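Local coordinates for protein MstE (Scytonema sp. PCC 10023, PDB 6SBF) that acts as a monodomain class II (type II) terpene cyclase, assembling complex isoprenoid scaffolds and probably serving merosterol biosynthesis, at residues 247-250 with 254-257; 266-271 with 289-294; 139-144 with 190-195. The protein carries 1 engineered substitution. All coordinates share one frame; numbering follows the deposited sequence. Where two conformers were deposited one is given.

Interaction 1 of 3, residues 247-250 with 254-257; sequences KRLC and FVAT
One face of the F254 ring carries the sulfur of C250, and the edge of the ring meets the backbone N of A256 in its own plane. SG sits 3.6 Å from the ring centroid and only 12° off the normal, a sulfur-aromatic contact that holds for one of two modelled cysteine conformers and is to that extent doubtful. The R248 guanidinium receives a water in plane at its edge, bound by NH1 at 2.8 Å and donating onward to the carbonyl O of A256 at 3.0 Å, while CG1 of V255 approaches R248 NH2 obliquely to 3.4 Å. T257 CG2 lies farther out, near the plane of the same group. Bends at chi2 and chi3 bring the guanidinium end across V255 CG1, and R248 NE forms a salt bridge with E216.

A single direct hydrogen bond joins the backbones: the bond from C250 N to F254 O (2.9 Å) is nearly straight (170°), though tilted from the carbonyl plane. CD1 of L249 touches CG2 of V255 at 3.9 Å, and the leucine also packs on A287 and A291 of helix 282-298. A second water links A256 N to R248 O, its leg to R248 O doubtfully short. F254 N is buried without a partner. Helix 235-248 thus ends in a tight reversal joined by one straight backbone bond and by bridging water.

Interaction 2 of 3, residues 266-271 with 289-294; sequences FATAWC and AAAIGW
W294 extends its indole with CG anti to the backbone N (chi1 -177°), which carries the six-membered ring across to T268 on the facing helix. In T268 the chi1 of -59° sets CG2 anti to its own backbone N, leaving OG1 beside that nitrogen; both branches approach the indole from one side of the ring, OG1 by CZ3 and CG2 by CE3. OG1 comes to 3.7 Å from W294 CZ3, an oblique approach to the ring, and CG2 lies 4.0 Å from W294 CE3. One turn earlier in the second helix, the methyl of A291 meets the T268 methyl, with CB and CG2 4.2 Å apart. This is plain van der Waals packing between segments 266-271 and 289-294, whose nearest CA atoms, those of T268 and A291, are 6.9 Å apart.

The polar partners of the T268 hydroxyl are S264 O and V255 N, the latter probably a donor to OG1, so it ties the start of its helix to the preceding loop. F254 of that loop in turn meets the W294 ring with the planes about 50° apart. On other sides of helix 265-275, F266 and W270 pack against helices 215-229 and 350-363, whereas I292 of helix 282-298 rests on helix 18-37.

Interaction 3 of 3, residues 139-144 with 190-195; sequences THLQPN and RSRLHD
Apolar contact carries the meeting of L141 with L193 and R192. The two leucines cross obliquely and touch through one branch each, CD2 of L141 lying 4.0 Å from CD2 of L193. The other branch of L141 turns to the arginine: its CD1 is 4.2 Å from R192 CG, so the aliphatic stem of R192, rather than its guanidinium, does the packing.

L141 belongs to the loop that follows helix 128-138, and its partners to helix 187-200, so the contact brings a loop against a helix in the alpha6-alpha6 barrel of this cyclase. The helix is irregular here, with N of L193 reaching O of R190 only weakly.

The hydrogen bonds lie within a segment or go to residues outside both; none joins the loop to the helix. In the loop, Q142 NE2 returns to H140 O at 3.0 Å, arriving above the carbonyl plane, while H140 NE2 is held by E98. On the helix, H194 ND1 donates in its ring plane to the anti lone pair of D195 OD1 at 2.8 Å. NE2 of H194 bonds D234 OD1, and two carboxylates together would probably favour a protonated imidazole.

In the fold
Along the chain, 139-144 with 190-195 comes first, followed by interaction 1 and then interaction 2. Interactions 1 and 2 are neighbours, with centres 9 Å apart: the loop of 254-257 runs between helices 235-248 and 265-275, and packs on both segments of interaction 2. They build one continuous patch within the part of the chain related to the squalene-hopene cyclase C-terminal domain, where a helix end, a loop and two further helices meet. Interaction 3 lies apart, its centre 31 Å from each of the others and across the chain's centre from interaction 2; only its 190-195 half falls in that part. The three thus lie in two separate regions of the single helical domain.

Interaction 1 of 3, residues 247-250 with 254-257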
loop_
_atom_site.group_PDB
_atom_site.type_symbol
_atom_site.label_atom_id
_atom_site.label_comp_id
_atom_site.label_asym_id
_atom_site.label_seq_id
_atom_site.Cartn_x
_atom_site.Cartn_y
_atom_site.Cartn_z
ATOM N N LYS A 247 -13.537 -15.490 -0.065
ATOM C CA LYS A 247 -14.167 -15.680 1.284
ATOM C C LYS A 247 -14.302 -14.340 2.024
ATOM O O LYS A 247 -15.276 -14.109 2.712
ATOM C CB LYS A 247 -13.370 -16.738 2.074
ATOM C CG LYS A 247 -14.034 -17.219 3.355
ATOM C CD LYS A 247 -13.715 -16.531 4.674
ATOM C CE LYS A 247 -14.369 -17.249 5.850
ATOM N NZ LYS A 247 -14.879 -16.325 6.896
ATOM N N ARG A 248 -13.294 -13.496 1.902
ATOM C CA ARG A 248 -13.251 -12.181 2.573
ATOM C C ARG A 248 -14.318 -11.225 2.056
ATOM O O ARG A 248 -14.818 -10.360 2.816
ATOM C CB ARG A 248 -11.885 -11.524 2.487
ATOM C CG ARG A 248 -10.752 -12.222 3.227
ATOM C CD ARG A 248 -10.900 -12.146 4.726
ATOM N NE ARG A 248 -10.771 -10.761 5.187
ATOM C CZ ARG A 248 -11.217 -10.282 6.341
ATOM N NH1 ARG A 248 -11.734 -11.064 7.261
ATOM N NH2 ARG A 248 -11.024 -9.020 6.651
ATOM N N LEU A 249 -14.636 -11.308 0.786
ATOM C CA LEU A 249 -15.643 -10.421 0.200
ATOM C C LEU A 249 -17.028 -10.990 0.488
ATOM O O LEU A 249 -17.330 -12.131 0.181
ATOM C CB LEU A 249 -15.410 -10.256 -1.288
ATOM C CG LEU A 249 -16.027 -8.998 -1.828
ATOM C CD1 LEU A 249 -15.155 -7.786 -1.530
ATOM C CD2 LEU A 249 -16.311 -9.119 -3.265
ATOM N N CYS A 250 -17.858 -10.257 1.176
ATOM C CA CYS A 250 -19.200 -10.804 1.389
ATOM C C CYS A 250 -20.017 -10.522 0.137
ATOM O O CYS A 250 -19.620 -9.778 -0.781
ATOM C CB CYS A 250 -19.874 -10.211 2.603
ATOM S SG CYS A 250 -20.392 -8.518 2.284
ATOM N N PHE A 254 -18.314 -6.104 -0.127
ATOM C CA PHE A 254 -17.260 -5.482 0.682
ATOM C C PHE A 254 -16.562 -6.507 1.572
ATOM O O PHE A 254 -17.120 -7.586 1.907
ATOM C CB PHE A 254 -17.846 -4.335 1.518
ATOM C CG PHE A 254 -18.996 -4.695 2.436
ATOM C CD1 PHE A 254 -18.788 -5.353 3.645
ATOM C CD2 PHE A 254 -20.300 -4.371 2.095
ATOM C CE1 PHE A 254 -19.855 -5.651 4.486
ATOM C CE2 PHE A 254 -21.369 -4.703 2.902
ATOM C CZ PHE A 254 -21.136 -5.349 4.094
ATOM N N VAL A 255 -15.385 -6.111 2.033
ATOM C CA VAL A 255 -14.634 -6.777 3.095
ATOM C C VAL A 255 -15.040 -6.117 4.392
ATOM O O VAL A 255 -14.794 -4.920 4.614
ATOM C CB VAL A 255 -13.128 -6.692 2.888
ATOM C CG1 VAL A 255 -12.370 -7.306 4.065
ATOM C CG2 VAL A 255 -12.754 -7.372 1.574
ATOM N N ALA A 256 -15.634 -6.933 5.270
ATOM C CA ALA A 256 -16.029 -6.532 6.631
ATOM C C ALA A 256 -14.838 -6.659 7.564
ATOM O O ALA A 256 -14.129 -7.661 7.545
ATOM C CB ALA A 256 -17.196 -7.370 7.101
ATOM N N THR A 257 -14.664 -5.671 8.426
ATOM C CA THR A 257 -13.629 -5.652 9.472
ATOM C C THR A 257 -14.308 -5.409 10.831
ATOM O O THR A 257 -15.420 -4.913 10.901
ATOM C CB THR A 257 -12.503 -4.662 9.136
ATOM O OG1 THR A 257 -13.038 -3.367 9.352
ATOM C CG2 THR A 257 -11.892 -4.853 7.772
HETATM O O HOH W 1 -12.454 -9.314 9.371
HETATM O O HOH W 2 -15.447 -9.868 5.221
#

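Interaction 2 of 3, residues 266-271 with 289-294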
loop_
_atom_site.group_PDB
_atom_site.type_symbol
_atom_site.label_atom_id
_atom_site.label_comp_id
_atom_site.label_asym_id
_atom_site.label_seq_id
_atom_site.Cartn_x
_atom_site.Cartn_y
_atom_site.Cartn_z
ATOM N N PHE A 266 -10.649 0.621 2.055
ATOM C CA PHE A 266 -9.242 0.241 1.825
ATOM C C PHE A 266 -9.098 -1.249 1.646
ATOM O O PHE A 266 -8.429 -1.718 0.691
ATOM C CB PHE A 266 -8.359 0.799 2.943
ATOM C CG PHE A 266 -6.882 0.568 2.836
ATOM C CD1 PHE A 266 -6.122 1.309 1.936
ATOM C CD2 PHE A 266 -6.223 -0.309 3.670
ATOM C CE1 PHE A 266 -4.744 1.141 1.898
ATOM C CE2 PHE A 266 -4.869 -0.456 3.690
ATOM C CZ PHE A 266 -4.123 0.285 2.784
ATOM N N ALA A 267 -9.653 -2.038 2.556
ATOM C CA ALA A 267 -9.485 -3.493 2.505
ATOM C C ALA A 267 -10.221 -3.989 1.252
ATOM O O ALA A 267 -9.766 -4.967 0.649
ATOM C CB ALA A 267 -9.989 -4.151 3.779
ATOM N N THR A 268 -11.371 -3.434 0.926
ATOM C CA THR A 268 -12.153 -3.882 -0.246
ATOM C C THR A 268 -11.374 -3.592 -1.549
ATOM O O THR A 268 -11.345 -4.458 -2.430
ATOM C CB THR A 268 -13.548 -3.261 -0.283
ATOM O OG1 THR A 268 -14.222 -3.628 0.926
ATOM C CG2 THR A 268 -14.360 -3.698 -1.455
ATOM N N ALA A 269 -10.725 -2.451 -1.643
ATOM C CA ALA A 269 -9.956 -2.096 -2.856
ATOM C C ALA A 269 -8.782 -3.060 -2.992
ATOM O O ALA A 269 -8.522 -3.558 -4.122
ATOM C CB ALA A 269 -9.481 -0.663 -2.734
ATOM N N TRP A 270 -8.099 -3.382 -1.901
ATOM C CA TRP A 270 -6.997 -4.343 -2.014
ATOM C C TRP A 270 -7.543 -5.734 -2.356
ATOM O O TRP A 270 -6.879 -6.462 -3.116
ATOM C CB TRP A 270 -6.098 -4.318 -0.760
ATOM C CG TRP A 270 -5.124 -3.176 -0.801
ATOM C CD1 TRP A 270 -5.085 -2.023 -0.068
ATOM C CD2 TRP A 270 -4.007 -3.092 -1.715
ATOM N NE1 TRP A 270 -4.025 -1.248 -0.447
ATOM C CE2 TRP A 270 -3.369 -1.851 -1.476
ATOM C CE3 TRP A 270 -3.518 -3.906 -2.724
ATOM C CZ2 TRP A 270 -2.231 -1.468 -2.199
ATOM C CZ3 TRP A 270 -2.386 -3.543 -3.400
ATOM C CH2 TRP A 270 -1.778 -2.338 -3.159
ATOM N N CYS A 271 -8.681 -6.125 -1.779
ATOM C CA CYS A 271 -9.246 -7.435 -2.131
ATOM C C CYS A 271 -9.610 -7.463 -3.622
ATOM O O CYS A 271 -9.435 -8.518 -4.269
ATOM C CB CYS A 271 -10.428 -7.721 -1.232
ATOM S SG CYS A 271 -10.989 -9.413 -1.265
ATOM N N ALA A 289 -17.430 -7.811 -9.587
ATOM C CA ALA A 289 -18.531 -6.952 -10.010
ATOM C C ALA A 289 -19.236 -6.389 -8.787
ATOM O O ALA A 289 -19.614 -5.213 -8.766
ATOM C CB ALA A 289 -19.477 -7.742 -10.878
ATOM N N ALA A 290 -19.426 -7.213 -7.754
ATOM C CA ALA A 290 -20.084 -6.759 -6.498
ATOM C C ALA A 290 -19.237 -5.701 -5.784
ATOM O O ALA A 290 -19.778 -4.697 -5.316
ATOM C CB ALA A 290 -20.427 -7.956 -5.591
ATOM N N ALA A 291 -17.935 -5.923 -5.716
ATOM C CA ALA A 291 -16.990 -4.998 -5.068
ATOM C C ALA A 291 -16.983 -3.665 -5.819
ATOM O O ALA A 291 -16.996 -2.585 -5.204
ATOM C CB ALA A 291 -15.622 -5.596 -5.023
ATOM N N ILE A 292 -16.962 -3.737 -7.144
ATOM C CA ILE A 292 -17.016 -2.489 -7.961
ATOM C C ILE A 292 -18.307 -1.750 -7.598
ATOM O O ILE A 292 -18.280 -0.506 -7.394
ATOM C CB ILE A 292 -16.914 -2.807 -9.467
ATOM C CG1 ILE A 292 -15.512 -3.282 -9.818
ATOM C CG2 ILE A 292 -17.328 -1.598 -10.287
ATOM C CD1 ILE A 292 -15.436 -3.936 -11.201
ATOM N N GLY A 293 -19.447 -2.436 -7.606
ATOM C CA GLY A 293 -20.704 -1.738 -7.343
ATOM C C GLY A 293 -20.703 -1.080 -5.970
ATOM O O GLY A 293 -21.166 0.067 -5.815
ATOM N N TRP A 294 -20.203 -1.780 -4.962
ATOM C CA TRP A 294 -20.217 -1.226 -3.601
ATOM C C TRP A 294 -19.276 -0.015 -3.527
ATOM O O TRP A 294 -19.645 1.028 -2.970
ATOM C CB TRP A 294 -19.820 -2.310 -2.610
ATOM C CG TRP A 294 -19.887 -1.813 -1.197
ATOM C CD1 TRP A 294 -20.998 -1.745 -0.412
ATOM C CD2 TRP A 294 -18.769 -1.374 -0.417
ATOM N NE1 TRP A 294 -20.626 -1.255 0.820
ATOM C CE2 TRP A 294 -19.271 -1.054 0.865
ATOM C CE3 TRP A 294 -17.396 -1.251 -0.638
ATOM C CZ2 TRP A 294 -18.447 -0.583 1.878
ATOM C CZ3 TRP A 294 -16.566 -0.801 0.363
ATOM C CH2 TRP A 294 -17.088 -0.482 1.617
#

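Interaction 3 of 3, residues 139-144 with 190-195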
loop_
_atom_site.group_PDB
_atom_site.type_symbol
_atom_site.label_atom_id
_atom_site.label_comp_id
_atom_site.label_asym_id
_atom_site.label_seq_id
_atom_site.Cartn_x
_atom_site.Cartn_y
_atom_site.Cartn_z
ATOM N N THR A 139 20.632 -3.046 1.601
ATOM C CA THR A 139 21.139 -3.016 2.988
ATOM C C THR A 139 20.097 -3.552 3.988
ATOM O O THR A 139 20.501 -3.988 5.067
ATOM C CB THR A 139 21.587 -1.596 3.346
ATOM O OG1 THR A 139 22.471 -1.151 2.312
ATOM C CG2 THR A 139 22.270 -1.560 4.691
ATOM N N HIS A 140 18.816 -3.494 3.638
ATOM C CA HIS A 140 17.699 -3.896 4.487
ATOM C C HIS A 140 17.341 -5.380 4.340
ATOM O O HIS A 140 16.465 -5.836 5.106
ATOM C CB HIS A 140 16.509 -3.008 4.170
ATOM C CG HIS A 140 16.687 -1.593 4.556
ATOM N ND1 HIS A 140 16.683 -1.161 5.871
ATOM C CD2 HIS A 140 16.824 -0.503 3.823
ATOM C CE1 HIS A 140 16.823 0.161 5.878
ATOM N NE2 HIS A 140 16.910 0.574 4.660
ATOM N N LEU A 141 17.979 -6.102 3.424
ATOM C CA LEU A 141 17.725 -7.530 3.292
ATOM C C LEU A 141 18.232 -8.264 4.530
ATOM O O LEU A 141 19.353 -8.018 4.946
ATOM C CB LEU A 141 18.415 -8.047 2.044
ATOM C CG LEU A 141 17.824 -7.581 0.730
ATOM C CD1 LEU A 141 18.787 -7.897 -0.402
ATOM C CD2 LEU A 141 16.452 -8.190 0.503
ATOM N N GLN A 142 17.410 -9.191 5.042
ATOM C CA GLN A 142 17.706 -9.930 6.289
ATOM C C GLN A 142 18.172 -11.346 5.975
ATOM O O GLN A 142 17.790 -11.925 4.962
ATOM C CB GLN A 142 16.444 -9.905 7.141
ATOM C CG GLN A 142 16.049 -8.516 7.609
ATOM C CD GLN A 142 17.190 -7.785 8.286
ATOM O OE1 GLN A 142 17.671 -8.248 9.338
ATOM N NE2 GLN A 142 17.609 -6.625 7.752
ATOM N N PRO A 143 18.912 -11.962 6.919
ATOM C CA PRO A 143 19.248 -13.397 6.857
ATOM C C PRO A 143 18.094 -14.374 6.561
ATOM O O PRO A 143 18.314 -15.320 5.841
ATOM C CB PRO A 143 19.791 -13.649 8.276
ATOM C CG PRO A 143 20.434 -12.347 8.650
ATOM C CD PRO A 143 19.492 -11.310 8.102
ATOM N N ASN A 144 16.844 -14.047 6.939
ATOM C CA ASN A 144 15.671 -14.957 6.673
ATOM C C ASN A 144 15.028 -14.720 5.309
ATOM O O ASN A 144 14.045 -15.450 4.963
ATOM C CB ASN A 144 14.467 -14.774 7.607
ATOM C CG ASN A 144 13.763 -13.428 7.529
ATOM O OD1 ASN A 144 13.875 -12.595 6.592
ATOM N ND2 ASN A 144 12.974 -13.243 8.560
ATOM N N ARG A 190 12.491 -9.149 -6.941
ATOM C CA ARG A 190 11.391 -10.121 -6.904
ATOM C C ARG A 190 11.975 -11.513 -6.649
ATOM O O ARG A 190 11.502 -12.266 -5.735
ATOM C CB ARG A 190 10.596 -10.064 -8.213
ATOM C CG ARG A 190 9.394 -10.981 -8.168
ATOM C CD ARG A 190 8.776 -11.158 -9.503
ATOM N NE ARG A 190 8.507 -9.975 -10.238
ATOM C CZ ARG A 190 9.009 -9.702 -11.438
ATOM N NH1 ARG A 190 9.872 -10.508 -12.055
ATOM N NH2 ARG A 190 8.651 -8.589 -12.000
ATOM N N SER A 191 12.974 -11.948 -7.394
ATOM C CA SER A 191 13.590 -13.289 -7.216
ATOM C C SER A 191 14.241 -13.447 -5.836
ATOM O O SER A 191 14.085 -14.512 -5.233
ATOM C CB SER A 191 14.608 -13.571 -8.307
ATOM O OG SER A 191 15.223 -14.830 -8.053
ATOM N N ARG A 192 14.923 -12.435 -5.336
ATOM C CA ARG A 192 15.637 -12.519 -4.052
ATOM C C ARG A 192 14.609 -12.671 -2.914
ATOM O O ARG A 192 14.925 -13.381 -1.943
ATOM C CB ARG A 192 16.482 -11.262 -3.812
ATOM C CG ARG A 192 17.285 -11.260 -2.514
ATOM C CD ARG A 192 18.273 -12.391 -2.222
ATOM N NE ARG A 192 19.350 -12.559 -3.204
ATOM C CZ ARG A 192 20.629 -12.155 -3.057
ATOM N NH1 ARG A 192 21.508 -12.347 -4.030
ATOM N NH2 ARG A 192 21.016 -11.549 -1.946
ATOM N N LEU A 193 13.424 -12.064 -2.997
ATOM C CA LEU A 193 12.402 -12.117 -1.920
ATOM C C LEU A 193 11.450 -13.318 -2.067
ATOM O O LEU A 193 10.644 -13.566 -1.190
ATOM C CB LEU A 193 11.643 -10.809 -1.923
ATOM C CG LEU A 193 12.485 -9.620 -1.493
ATOM C CD1 LEU A 193 11.721 -8.345 -1.776
ATOM C CD2 LEU A 193 12.791 -9.665 -0.006
ATOM N N HIS A 194 11.513 -14.057 -3.176
ATOM C CA HIS A 194 10.525 -15.098 -3.505
ATOM C C HIS A 194 10.353 -16.139 -2.359
ATOM O O HIS A 194 9.226 -16.467 -2.013
ATOM C CB HIS A 194 10.942 -15.764 -4.833
ATOM C CG HIS A 194 10.162 -16.995 -5.133
ATOM N ND1 HIS A 194 10.522 -18.223 -4.611
ATOM C CD2 HIS A 194 9.001 -17.170 -5.831
ATOM C CE1 HIS A 194 9.652 -19.130 -5.027
ATOM N NE2 HIS A 194 8.680 -18.499 -5.765
ATOM N N ASP A 195 11.431 -16.734 -1.913
ATOM C CA ASP A 195 11.333 -17.859 -0.968
ATOM C C ASP A 195 10.709 -17.342 0.322
ATOM O O ASP A 195 9.886 -18.053 0.925
ATOM C CB ASP A 195 12.673 -18.539 -0.792
ATOM C CG ASP A 195 13.151 -19.335 -1.996
ATOM O OD1 ASP A 195 12.452 -19.376 -3.027
ATOM O OD2 ASP A 195 14.221 -19.911 -1.865
#